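PDB 4R03: DUF3836 domain-containing protein, which is of unknown function but belongs to a family of single-layer beta-sheet proteins thought to have evolved from beta-hairpin repeats. Local coordinates for residues 11-23 and 29-41. Residues are numbered along the deposited sequence; the frame is centred on the assembly and turned at random. Where two conformers were deposited one is given.
Sequences ENGKIISKVVFLQ and NKQVRYEFQYNEN. With PO4 (phosphate ion), chain D.
Val20 and Val32 sit at the heart of an antiparallel ladder, where Val20 N meets Val32 O at 2.8 Å, almost straight at 179°. Backbone bonds on both sides, from Phe36 N to Ile16 O through Asn29 N to Leu22 O, fix the register. It slips by one residue where Val20 O accepts from Gln31 N at 2.8 Å and only weakly from Val32 N: a classic beta bulge, in which Gln31 and Val32 together stand against the single residue Val20.

Beyond the ladder, Tyr38 OH donates to Ile15 O at 2.6 Å, in the carbonyl plane and on a lone pair; a water bridges the same hydroxyl to Ile15 N. Lys14 runs across this ring, its CD 3.8 Å above the centre, a CH-pi contact 9° off the normal.

Val20 CG2 packs beside Val32 CG1 on the face that also carries Lys18 and Tyr34; farther along, Ile15 CG2 lies alongside the Phe36 ring.

Charge gathers on the face of Val19 and Phe21. With CG anti to the backbone N (chi1 175°), Arg33 runs straight past Val19 CG2 and grips Glu35 OE2 side-on through NE (2.9 Å) and NH2, which should fix the guanidinium's rotation, with Ser17 CB over one face. A phosphate ion, probably from the crystallisation liquor, lies near Arg33 NH1 and accepts from Lys30 NZ and Trp59 NE1, while Lys30 CG packs 3.5 Å from Phe21 CE2.

This bulged, twisted pairing of 14-24 with 27-38 is a beta hairpin, adjacent strands of the meandering antiparallel sheet characteristic of this single-layer fold.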
loop_
_atom_site.group_PDB
_atom_site.type_symbol
_atom_site.label_atom_id
_atom_site.label_comp_id
_atom_site.label_asym_id
_atom_site.label_seq_id
_atom_site.Cartn_x
_atom_site.Cartn_y
_atom_site.Cartn_z
ATOM N N GLU A 11 -5.161 12.833 -7.114
ATOM C CA GLU A 11 -4.799 13.750 -8.192
ATOM C C GLU A 11 -5.797 13.427 -9.301
ATOM O O GLU A 11 -5.772 12.285 -9.879
ATOM C CB GLU A 11 -3.387 13.555 -8.621
ATOM C CG GLU A 11 -2.966 14.464 -9.798
ATOM C CD GLU A 11 -3.010 15.884 -9.387
ATOM O OE1 GLU A 11 -2.349 16.303 -8.421
ATOM O OE2 GLU A 11 -3.755 16.687 -10.058
ATOM N N ASN A 12 -6.656 14.388 -9.662
ATOM C CA ASN A 12 -7.735 14.077 -10.589
ATOM C C ASN A 12 -8.483 12.842 -10.159
ATOM O O ASN A 12 -8.829 12.769 -8.985
ATOM C CB ASN A 12 -7.232 14.109 -12.042
ATOM C CG ASN A 12 -6.611 15.427 -12.396
ATOM O OD1 ASN A 12 -7.207 16.473 -12.122
ATOM N ND2 ASN A 12 -5.435 15.405 -13.069
ATOM N N GLY A 13 -8.641 11.828 -11.005
ATOM C CA GLY A 13 -9.398 10.686 -10.635
ATOM C C GLY A 13 -8.708 9.567 -9.851
ATOM O O GLY A 13 -9.347 8.518 -9.658
ATOM N N LYS A 14 -7.433 9.727 -9.535
ATOM C CA LYS A 14 -6.634 8.609 -8.989
ATOM C C LYS A 14 -6.164 8.916 -7.583
ATOM O O LYS A 14 -5.621 9.982 -7.271
ATOM C CB LYS A 14 -5.428 8.369 -9.885
ATOM C CG LYS A 14 -5.841 7.756 -11.252
ATOM C CD LYS A 14 -4.665 7.654 -12.103
ATOM C CE LYS A 14 -4.964 6.870 -13.397
ATOM N NZ LYS A 14 -5.936 7.628 -14.253
ATOM N N ILE A 15 -6.360 7.920 -6.716
ATOM C CA ILE A 15 -5.724 7.964 -5.392
ATOM C C ILE A 15 -4.224 7.893 -5.489
ATOM O O ILE A 15 -3.673 6.954 -6.113
ATOM C CB ILE A 15 -6.271 6.824 -4.484
ATOM C CG1 ILE A 15 -7.753 6.934 -4.301
ATOM C CG2 ILE A 15 -5.551 6.788 -3.174
ATOM C CD1 ILE A 15 -8.385 5.715 -3.561
ATOM N N ILE A 16 -3.531 8.844 -4.898
ATOM C CA ILE A 16 -2.077 8.880 -4.855
ATOM C C ILE A 16 -1.520 8.488 -3.503
ATOM O O ILE A 16 -0.422 7.919 -3.415
ATOM C CB ILE A 16 -1.507 10.175 -5.389
ATOM C CG1 ILE A 16 -1.915 11.360 -4.569
ATOM C CG2 ILE A 16 -1.770 10.266 -6.926
ATOM C CD1 ILE A 16 -1.200 12.693 -4.945
ATOM N N SER A 17 -2.233 8.794 -2.425
ATOM C CA SER A 17 -1.805 8.386 -1.097
ATOM C C SER A 17 -2.990 8.235 -0.171
ATOM O O SER A 17 -4.032 8.860 -0.337
ATOM C CB SER A 17 -0.846 9.385 -0.487
ATOM O OG SER A 17 -1.443 10.660 -0.250
ATOM N N LYS A 18 -2.817 7.395 0.837
ATOM C CA LYS A 18 -3.822 7.219 1.879
ATOM C C LYS A 18 -3.064 7.004 3.194
ATOM O O LYS A 18 -2.208 6.094 3.263
ATOM C CB LYS A 18 -4.726 6.032 1.586
ATOM C CG LYS A 18 -5.797 5.749 2.616
ATOM C CD LYS A 18 -6.749 4.561 2.179
ATOM C CE LYS A 18 -7.486 4.820 0.868
ATOM N NZ LYS A 18 -8.696 3.926 0.509
ATOM N N VAL A 19 -3.415 7.776 4.211
ATOM C CA VAL A 19 -2.904 7.605 5.575
ATOM C C VAL A 19 -4.001 7.089 6.459
ATOM O O VAL A 19 -5.124 7.633 6.468
ATOM C CB VAL A 19 -2.316 8.916 6.127
ATOM C CG1 VAL A 19 -1.865 8.728 7.591
ATOM C CG2 VAL A 19 -1.141 9.341 5.257
ATOM N N VAL A 20 -3.686 6.057 7.246
ATOM C CA VAL A 20 -4.611 5.502 8.228
ATOM C C VAL A 20 -4.137 5.868 9.607
ATOM O O VAL A 20 -2.967 5.580 9.964
ATOM C CB VAL A 20 -4.665 3.955 8.146
ATOM C CG1 VAL A 20 -5.678 3.393 9.157
ATOM C CG2 VAL A 20 -4.974 3.498 6.740
ATOM N N PHE A 21 -5.007 6.514 10.371
ATOM C CA PHE A 21 -4.809 6.815 11.782
ATOM C C PHE A 21 -5.661 5.861 12.637
ATOM O O PHE A 21 -6.860 5.645 12.345
ATOM C CB PHE A 21 -5.199 8.221 12.147
ATOM C CG PHE A 21 -4.448 9.300 11.441
ATOM C CD1 PHE A 21 -4.821 9.698 10.186
ATOM C CD2 PHE A 21 -3.446 10.021 12.096
ATOM C CE1 PHE A 21 -4.149 10.738 9.560
ATOM C CE2 PHE A 21 -2.796 11.069 11.436
ATOM C CZ PHE A 21 -3.126 11.383 10.192
ATOM N N LEU A 22 -5.033 5.241 13.628
ATOM C CA LEU A 22 -5.742 4.433 14.621
ATOM C C LEU A 22 -6.183 5.284 15.799
ATOM O O LEU A 22 -5.383 5.993 16.435
ATOM C CB LEU A 22 -4.826 3.290 15.094
ATOM C CG LEU A 22 -5.397 2.443 16.253
ATOM C CD1 LEU A 22 -6.647 1.704 15.825
ATOM C CD2 LEU A 22 -4.314 1.433 16.718
ATOM N N GLN A 23 -7.474 5.236 16.092
ATOM C CA GLN A 23 -8.097 5.903 17.228
ATOM C C GLN A 23 -8.463 4.814 18.242
ATOM O O GLN A 23 -9.285 3.939 17.930
ATOM C CB GLN A 23 -9.328 6.640 16.782
ATOM C CG GLN A 23 -9.050 7.834 15.840
ATOM C CD GLN A 23 -10.264 8.221 15.073
ATOM O OE1 GLN A 23 -10.908 7.407 14.451
ATOM N NE2 GLN A 23 -10.530 9.507 15.035
ATOM N N ASN A 29 -3.075 7.865 16.630
ATOM C CA ASN A 29 -1.710 7.568 16.167
ATOM C C ASN A 29 -1.706 7.178 14.723
ATOM O O ASN A 29 -2.525 6.388 14.266
ATOM C CB ASN A 29 -1.082 6.464 16.985
ATOM C CG ASN A 29 -0.763 6.881 18.397
ATOM O OD1 ASN A 29 0.321 7.485 18.709
ATOM N ND2 ASN A 29 -1.655 6.560 19.270
ATOM N N LYS A 30 -0.717 7.668 14.003
ATOM C CA LYS A 30 -0.489 7.213 12.657
ATOM C C LYS A 30 -0.186 5.759 12.625
ATOM O O LYS A 30 0.672 5.224 13.399
ATOM C CB LYS A 30 0.676 7.990 11.999
ATOM C CG LYS A 30 0.288 9.417 11.670
ATOM C CD LYS A 30 1.496 10.313 11.273
ATOM C CE LYS A 30 0.973 11.608 10.791
ATOM N NZ LYS A 30 2.143 12.499 10.372
ATOM N N GLN A 31 -0.856 5.026 11.751
ATOM C CA GLN A 31 -0.635 3.591 11.636
ATOM C C GLN A 31 0.117 3.211 10.379
ATOM O O GLN A 31 1.115 2.482 10.441
ATOM C CB GLN A 31 -1.956 2.802 11.665
ATOM C CG GLN A 31 -1.795 1.327 11.715
ATOM C CD GLN A 31 -3.104 0.663 11.719
ATOM O OE1 GLN A 31 -3.887 0.858 10.803
ATOM N NE2 GLN A 31 -3.362 -0.172 12.698
ATOM N N VAL A 32 -0.374 3.610 9.207
ATOM C CA VAL A 32 0.241 3.209 7.958
ATOM C C VAL A 32 -0.049 4.262 6.905
ATOM O O VAL A 32 -1.105 4.904 6.967
ATOM C CB VAL A 32 -0.217 1.769 7.513
ATOM C CG1 VAL A 32 -1.720 1.658 7.363
ATOM C CG2 VAL A 32 0.468 1.315 6.279
ATOM N N ARG A 33 0.865 4.438 5.958
ATOM C CA ARG A 33 0.723 5.299 4.791
ATOM C C ARG A 33 0.953 4.460 3.539
ATOM O O ARG A 33 1.884 3.710 3.453
ATOM C CB ARG A 33 1.739 6.436 4.821
ATOM C CG ARG A 33 1.750 7.314 3.574
ATOM C CD ARG A 33 2.837 8.385 3.696
ATOM N NE ARG A 33 2.897 9.140 2.430
ATOM C CZ ARG A 33 2.211 10.222 2.191
ATOM N NH1 ARG A 33 1.479 10.797 3.118
ATOM N NH2 ARG A 33 2.322 10.756 0.986
ATOM N N TYR A 34 0.028 4.600 2.585
ATOM C CA TYR A 34 0.111 3.914 1.308
ATOM C C TYR A 34 0.328 4.960 0.217
ATOM O O TYR A 34 -0.288 6.040 0.219
ATOM C CB TYR A 34 -1.155 3.172 1.007
ATOM C CG TYR A 34 -1.530 2.140 2.025
ATOM C CD1 TYR A 34 -0.768 1.021 2.192
ATOM C CD2 TYR A 34 -2.658 2.273 2.804
ATOM C CE1 TYR A 34 -1.125 0.063 3.104
ATOM C CE2 TYR A 34 -3.009 1.325 3.774
ATOM C CZ TYR A 34 -2.265 0.170 3.863
ATOM O OH TYR A 34 -2.610 -0.804 4.817
ATOM N N GLU A 35 1.178 4.646 -0.746
ATOM C CA GLU A 35 1.388 5.481 -1.944
ATOM C C GLU A 35 1.198 4.589 -3.153
ATOM O O GLU A 35 1.643 3.427 -3.157
ATOM C CB GLU A 35 2.757 6.088 -1.941
ATOM C CG GLU A 35 3.000 7.054 -0.798
ATOM C CD GLU A 35 4.330 7.775 -0.844
ATOM O OE1 GLU A 35 5.203 7.389 -1.639
ATOM O OE2 GLU A 35 4.514 8.694 0.017
ATOM N N PHE A 36 0.580 5.141 -4.193
ATOM C CA PHE A 36 0.177 4.361 -5.375
ATOM C C PHE A 36 0.745 4.977 -6.631
ATOM O O PHE A 36 0.751 6.200 -6.825
ATOM C CB PHE A 36 -1.354 4.320 -5.503
ATOM C CG PHE A 36 -2.058 3.766 -4.312
ATOM C CD1 PHE A 36 -2.251 2.387 -4.185
ATOM C CD2 PHE A 36 -2.453 4.580 -3.269
ATOM C CE1 PHE A 36 -2.880 1.874 -3.051
ATOM C CE2 PHE A 36 -3.059 4.067 -2.153
ATOM C CZ PHE A 36 -3.265 2.702 -2.038
ATOM N N GLN A 37 1.182 4.091 -7.509
ATOM C CA GLN A 37 1.541 4.478 -8.873
ATOM C C GLN A 37 0.736 3.622 -9.861
ATOM O O GLN A 37 0.201 2.578 -9.522
ATOM C CB GLN A 37 3.053 4.359 -9.098
ATOM C CG GLN A 37 3.914 5.274 -8.196
ATOM C CD GLN A 37 5.418 5.225 -8.535
ATOM O OE1 GLN A 37 5.839 5.583 -9.633
ATOM N NE2 GLN A 37 6.220 4.786 -7.590
ATOM N N TYR A 38 0.631 4.133 -11.104
ATOM C CA TYR A 38 -0.300 3.593 -12.098
ATOM C C TYR A 38 0.424 3.271 -13.422
ATOM O O TYR A 38 1.371 3.946 -13.779
ATOM C CB TYR A 38 -1.421 4.603 -12.390
ATOM C CG TYR A 38 -2.276 4.766 -11.178
ATOM C CD1 TYR A 38 -1.897 5.670 -10.187
ATOM C CD2 TYR A 38 -3.426 4.057 -10.980
ATOM C CE1 TYR A 38 -2.664 5.796 -9.020
ATOM C CE2 TYR A 38 -4.182 4.163 -9.831
ATOM C CZ TYR A 38 -3.790 5.099 -8.857
ATOM O OH TYR A 38 -4.578 5.120 -7.716
ATOM N N ASN A 39 -0.067 2.207 -14.074
ATOM C CA ASN A 39 0.424 1.868 -15.434
ATOM C C ASN A 39 -0.277 2.718 -16.501
ATOM O O ASN A 39 -1.173 3.534 -16.201
ATOM C CB ASN A 39 0.308 0.367 -15.693
ATOM C CG ASN A 39 -1.092 -0.146 -15.763
ATOM O OD1 ASN A 39 -2.035 0.565 -16.116
ATOM N ND2 ASN A 39 -1.274 -1.439 -15.447
ATOM N N GLU A 40 0.125 2.509 -17.758
ATOM C CA GLU A 40 -0.407 3.306 -18.880
ATOM C C GLU A 40 -1.898 3.096 -19.097
ATOM O O GLU A 40 -2.567 3.918 -19.723
ATOM C CB GLU A 40 0.375 2.998 -20.177
ATOM C CG GLU A 40 0.136 1.609 -20.766
ATOM C CD GLU A 40 0.932 1.372 -22.058
ATOM O OE1 GLU A 40 1.192 2.362 -22.790
ATOM O OE2 GLU A 40 1.282 0.201 -22.333
ATOM N N ASN A 41 -2.457 1.999 -18.596
ATOM C CA ASN A 41 -3.876 1.760 -18.663
ATOM C C ASN A 41 -4.671 2.341 -17.504
ATOM O O ASN A 41 -5.886 2.140 -17.402
ATOM C CB ASN A 41 -4.157 0.283 -18.784
ATOM C CG ASN A 41 -3.564 -0.302 -20.049
ATOM O OD1 ASN A 41 -3.371 0.410 -21.057
ATOM N ND2 ASN A 41 -3.241 -1.588 -19.998
HETATM P P PO4 D . 1.106 12.647 6.804
HETATM O O1 PO4 D . 1.254 11.873 5.510
HETATM O O2 PO4 D . 2.294 12.325 7.627
HETATM O O3 PO4 D . -0.176 12.322 7.597
HETATM O O4 PO4 D . 1.039 14.119 6.471
HETATM O O HOH W 1 -7.388 5.392 -7.890
HETATM O O HOH W 2 -3.920 5.060 18.800
#